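Colicin-B (PDB 1RH1) forms channels in the cytoplasmic membrane of Escherichia coli and close relatives, depolarising it and dissipating cellular energy. Local coordinates at residues N356-G360 against K361-S365; S453-A456 against S457-L461. All coordinates share one frame; numbering follows the deposited sequence.

Contact 1 of 2, residues N356-G360 against K361-S365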
loop_
_atom_site.group_PDB
_atom_site.type_symbol
_atom_site.label_atom_id
_atom_site.label_comp_id
_atom_site.label_asym_id
_atom_site.label_seq_id
_atom_site.Cartn_x
_atom_site.Cartn_y
_atom_site.Cartn_z
ATOM N N ASN A 356 -21.771 -7.802 -5.218
ATOM C CA ASN A 356 -20.696 -8.083 -4.296
ATOM C C ASN A 356 -19.325 -7.992 -4.931
ATOM O O ASN A 356 -18.312 -7.971 -4.239
ATOM C CB ASN A 356 -20.849 -9.450 -3.696
ATOM C CG ASN A 356 -20.241 -9.422 -2.307
ATOM O OD1 ASN A 356 -19.134 -9.884 -2.048
ATOM N ND2 ASN A 356 -20.956 -8.821 -1.369
ATOM N N ASN A 357 -19.277 -7.903 -6.254
ATOM C CA ASN A 357 -18.025 -7.714 -6.976
ATOM C C ASN A 357 -17.934 -6.402 -7.752
ATOM O O ASN A 357 -16.879 -6.040 -8.274
ATOM C CB ASN A 357 -17.827 -8.854 -7.956
ATOM C CG ASN A 357 -17.853 -10.211 -7.303
ATOM O OD1 ASN A 357 -18.274 -11.156 -7.961
ATOM N ND2 ASN A 357 -17.437 -10.339 -6.035
ATOM N N PHE A 358 -19.057 -5.684 -7.819
ATOM C CA PHE A 358 -19.216 -4.436 -8.523
ATOM C C PHE A 358 -18.229 -3.350 -8.151
ATOM O O PHE A 358 -18.198 -2.324 -8.806
ATOM C CB PHE A 358 -20.597 -3.980 -8.269
ATOM C CG PHE A 358 -21.065 -3.002 -9.296
ATOM C CD1 PHE A 358 -21.608 -3.499 -10.465
ATOM C CD2 PHE A 358 -20.990 -1.637 -9.042
ATOM C CE1 PHE A 358 -22.094 -2.611 -11.413
ATOM C CE2 PHE A 358 -21.470 -0.754 -9.980
ATOM C CZ PHE A 358 -22.021 -1.244 -11.162
ATOM N N GLN A 359 -17.404 -3.526 -7.123
ATOM C CA GLN A 359 -16.368 -2.577 -6.764
ATOM C C GLN A 359 -15.451 -2.250 -7.946
ATOM O O GLN A 359 -14.919 -3.091 -8.681
ATOM C CB GLN A 359 -15.615 -3.191 -5.608
ATOM C CG GLN A 359 -14.651 -2.244 -4.933
ATOM C CD GLN A 359 -14.376 -2.694 -3.506
ATOM O OE1 GLN A 359 -14.707 -3.824 -3.117
ATOM N NE2 GLN A 359 -13.787 -1.825 -2.675
ATOM N N GLY A 360 -15.348 -0.951 -8.162
ATOM C CA GLY A 360 -14.559 -0.446 -9.264
ATOM C C GLY A 360 -15.381 -0.327 -10.549
ATOM O O GLY A 360 -14.976 0.413 -11.460
ATOM N N LYS A 361 -16.518 -1.044 -10.660
ATOM C CA LYS A 361 -17.374 -0.945 -11.831
ATOM C C LYS A 361 -18.298 0.268 -11.740
ATOM O O LYS A 361 -18.396 0.991 -10.733
ATOM C CB LYS A 361 -18.169 -2.243 -11.975
ATOM C CG LYS A 361 -17.252 -3.463 -12.134
ATOM C CD LYS A 361 -17.992 -4.799 -12.058
ATOM C CE LYS A 361 -17.038 -5.967 -11.743
ATOM N NZ LYS A 361 -17.744 -7.041 -11.050
ATOM N N THR A 362 -18.940 0.486 -12.881
ATOM C CA THR A 362 -19.764 1.656 -13.131
ATOM C C THR A 362 -21.210 1.269 -13.381
ATOM O O THR A 362 -21.374 0.350 -14.188
ATOM C CB THR A 362 -19.118 2.361 -14.343
ATOM O OG1 THR A 362 -17.846 2.765 -13.858
ATOM C CG2 THR A 362 -19.869 3.563 -14.905
ATOM N N ILE A 363 -22.270 1.889 -12.818
ATOM C CA ILE A 363 -23.615 1.403 -13.152
ATOM C C ILE A 363 -23.917 1.648 -14.616
ATOM O O ILE A 363 -23.228 2.457 -15.238
ATOM C CB ILE A 363 -24.803 2.065 -12.348
ATOM C CG1 ILE A 363 -24.747 3.569 -12.371
ATOM C CG2 ILE A 363 -24.758 1.579 -10.909
ATOM C CD1 ILE A 363 -25.994 4.132 -11.715
ATOM N N ARG A 364 -24.900 0.949 -15.198
ATOM C CA ARG A 364 -25.251 1.163 -16.591
ATOM C C ARG A 364 -25.773 2.565 -16.853
ATOM O O ARG A 364 -26.075 3.315 -15.925
ATOM C CB ARG A 364 -26.307 0.182 -17.055
ATOM C CG ARG A 364 -25.813 -1.251 -17.246
ATOM C CD ARG A 364 -26.389 -1.801 -18.549
ATOM N NE ARG A 364 -27.828 -1.839 -18.471
ATOM C CZ ARG A 364 -28.637 -2.102 -19.489
ATOM N NH1 ARG A 364 -28.191 -2.353 -20.720
ATOM N NH2 ARG A 364 -29.934 -2.162 -19.228
ATOM N N SER A 365 -25.836 2.979 -18.116
ATOM C CA SER A 365 -26.324 4.314 -18.376
ATOM C C SER A 365 -27.817 4.369 -18.141
ATOM O O SER A 365 -28.515 3.365 -18.192
ATOM C CB SER A 365 -26.066 4.711 -19.804
ATOM O OG SER A 365 -27.035 4.139 -20.678
#
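Lys-361 doubles back over Phe-358 and Asn-357 at a type II beta turn, Phe-358 to Lys-361, which follows helix 342-357 in the pore-forming domain. Two observations identify the turn: Lys-361 N donates to Phe-358 O at 2.8 Å with an N-H...O angle of 147°, and Gly-360 holds the third position with a positive phi of 89°, where a side chain would collide with the carbonyl O of Gln-359. From Lys-361, CB sits 3.8 Å from the centroid of the Phe-358 ring, almost exactly over its centre, a CH-pi contact on one face. The rest of the lysine is extended and runs back along the turn: its CD passes 3.8 Å from Phe-358 CA, and its NZ makes a weak hydrogen bond to Asn-357 O at 3.1 Å. With Phe-358 CG anti to the backbone N (chi1 -159°), the ring points along the departing chain, which passes from its face to its edge. Thr-362 meets it through the backbone, its C lying 3.4 Å from Phe-358 CZ, obliquely to the ring. Next, Ile-363 N lies in the ring plane at the edge, 3.6 Å from Phe-358 CZ, while the branch Ile-363 CG2 packs against the same CZ at 3.9 Å. Ser-457 and Leu-461 of helix 457-472 also pack on Phe-358, which is buried. Arg-364 turns to other partners, its NE bonding to Ala-495 O. At the start of the next helix, Ser-365 is the N-cap residue, and its OG accepts a hydrogen bond from Asp-368 N.

Contact 2 of 2, residues S453-A456 against S457-L461; sequences SGMA and SAVAL
The flat groups that matter between Ala-456 and Ala-460 are peptides rather than rings, and the carbonyl of Ala-456 is the central one. Ala-460 N approaches its O end-on: the hydrogen bond to Ala-456 O is 3.0 Å long, with an N-H...O angle of 162° and a C=O...N angle of 164°, so the donor stands over neither face of the peptide. Beside this bond, Val-459 CB comes to 3.5 Å from Ala-456 O. Aromatic rings enter from outside, where Met-455 touches Trp-450 of helix 441-452 and Tyr-420 of helix 420-435.

Met-455 reaches the helix because its CG is anti to the backbone N (chi1 -176°), which carries the side chain across the first turn, while the bend at the last torsion turns CE off from the straight line. Its SD rests on Ala-460, 3.5 Å from CA and 3.7 Å from CB of that residue. Its CG meets Val-459 CB at 4.0 Å, the two side chains crossing at about a right angle. The valine branch CG2 packs against Ala-456 CB at 3.8 Å. The first turn is continued by Leu-461 N, which donates to Ser-457 O at 2.8 Å.

With Ala-456 as N-cap, Met-455 is the residue before the cap and Ala-460 the fourth of the helix, the pairing that defines a hydrophobic staple. The preceding helix ends in a Schellman motif, with Met-455 N bonded to Trp-450 O, Gly-454 N bonded to Val-451 O, and Gly-454 at positive phi. Schellman stop and staple therefore share Met-455 at a helix-to-helix corner where the first of the two predicted transmembrane segments begins; together these form the hydrophobic hairpin characteristic of channel-forming colicins.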
loop_
_atom_site.group_PDB
_atom_site.type_symbol
_atom_site.label_atom_id
_atom_site.label_comp_id
_atom_site.label_asym_id
_atom_site.label_seq_id
_atom_site.Cartn_x
_atom_site.Cartn_y
_atom_site.Cartn_z
ATOM N N SER A 453 -23.375 13.689 -9.535
ATOM C CA SER A 453 -22.898 14.671 -8.578
ATOM C C SER A 453 -21.763 14.149 -7.703
ATOM O O SER A 453 -21.405 14.780 -6.703
ATOM C CB SER A 453 -24.060 15.135 -7.730
ATOM O OG SER A 453 -24.965 15.872 -8.550
ATOM N N GLY A 454 -21.185 12.981 -8.068
ATOM C CA GLY A 454 -19.969 12.500 -7.417
ATOM C C GLY A 454 -19.937 11.206 -6.602
ATOM O O GLY A 454 -18.868 10.978 -6.015
ATOM N N MET A 455 -21.009 10.370 -6.514
ATOM C CA MET A 455 -21.025 9.115 -5.735
ATOM C C MET A 455 -20.461 7.984 -6.562
ATOM O O MET A 455 -20.728 7.882 -7.759
ATOM C CB MET A 455 -22.459 8.735 -5.303
ATOM C CG MET A 455 -22.729 7.511 -4.409
ATOM S SD MET A 455 -24.452 7.399 -3.893
ATOM C CE MET A 455 -24.350 8.506 -2.547
ATOM N N ALA A 456 -19.642 7.162 -5.902
ATOM C CA ALA A 456 -19.070 5.966 -6.509
ATOM C C ALA A 456 -20.180 5.032 -7.004
ATOM O O ALA A 456 -21.074 4.771 -6.206
ATOM C CB ALA A 456 -18.239 5.249 -5.467
ATOM N N SER A 457 -20.218 4.530 -8.251
ATOM C CA SER A 457 -21.293 3.666 -8.736
ATOM C C SER A 457 -21.664 2.545 -7.792
ATOM O O SER A 457 -22.844 2.328 -7.526
ATOM C CB SER A 457 -20.969 2.969 -10.043
ATOM O OG SER A 457 -20.938 3.793 -11.191
ATOM N N ALA A 458 -20.656 1.862 -7.240
ATOM C CA ALA A 458 -20.888 0.801 -6.276
ATOM C C ALA A 458 -21.675 1.289 -5.058
ATOM O O ALA A 458 -22.681 0.661 -4.735
ATOM C CB ALA A 458 -19.553 0.237 -5.826
ATOM N N VAL A 459 -21.308 2.409 -4.417
ATOM C CA VAL A 459 -22.064 2.974 -3.301
ATOM C C VAL A 459 -23.473 3.375 -3.784
ATOM O O VAL A 459 -24.464 3.141 -3.086
ATOM C CB VAL A 459 -21.318 4.208 -2.740
ATOM C CG1 VAL A 459 -21.951 4.696 -1.476
ATOM C CG2 VAL A 459 -19.926 3.848 -2.348
ATOM N N ALA A 460 -23.652 3.938 -4.985
ATOM C CA ALA A 460 -24.979 4.288 -5.460
ATOM C C ALA A 460 -25.832 3.073 -5.765
ATOM O O ALA A 460 -27.057 3.147 -5.680
ATOM C CB ALA A 460 -24.896 5.110 -6.713
ATOM N N LEU A 461 -25.210 1.948 -6.126
ATOM C CA LEU A 461 -25.939 0.712 -6.350
ATOM C C LEU A 461 -26.425 0.161 -5.016
ATOM O O LEU A 461 -27.558 -0.305 -4.918
ATOM C CB LEU A 461 -25.077 -0.363 -6.963
ATOM C CG LEU A 461 -25.475 -0.979 -8.292
ATOM C CD1 LEU A 461 -24.606 -2.196 -8.442
ATOM C CD2 LEU A 461 -26.942 -1.383 -8.376
#

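How the contacts relate
Going from the N terminus, the chain leaves helix 342-357, passes through contact 1 and enters helix 366-376; only after further helices does helix 441-452 lead through contact 2 into helix 457-472. Each contact closes just a local turn, and the two follow in series without nesting or crossing. In space the centres of contact 1 and contact 2 are about 9 Å apart. Ser-457 joins them: its OG takes a weak hydrogen bond from Ile-363 N at 2.8 Å, and its CB lies 3.3 Å from Lys-361 O. Phe-358 CD2 packs on Ala-458 CA at 3.7 Å. The 356-365 connection is thereby held against the start of helix 457-472.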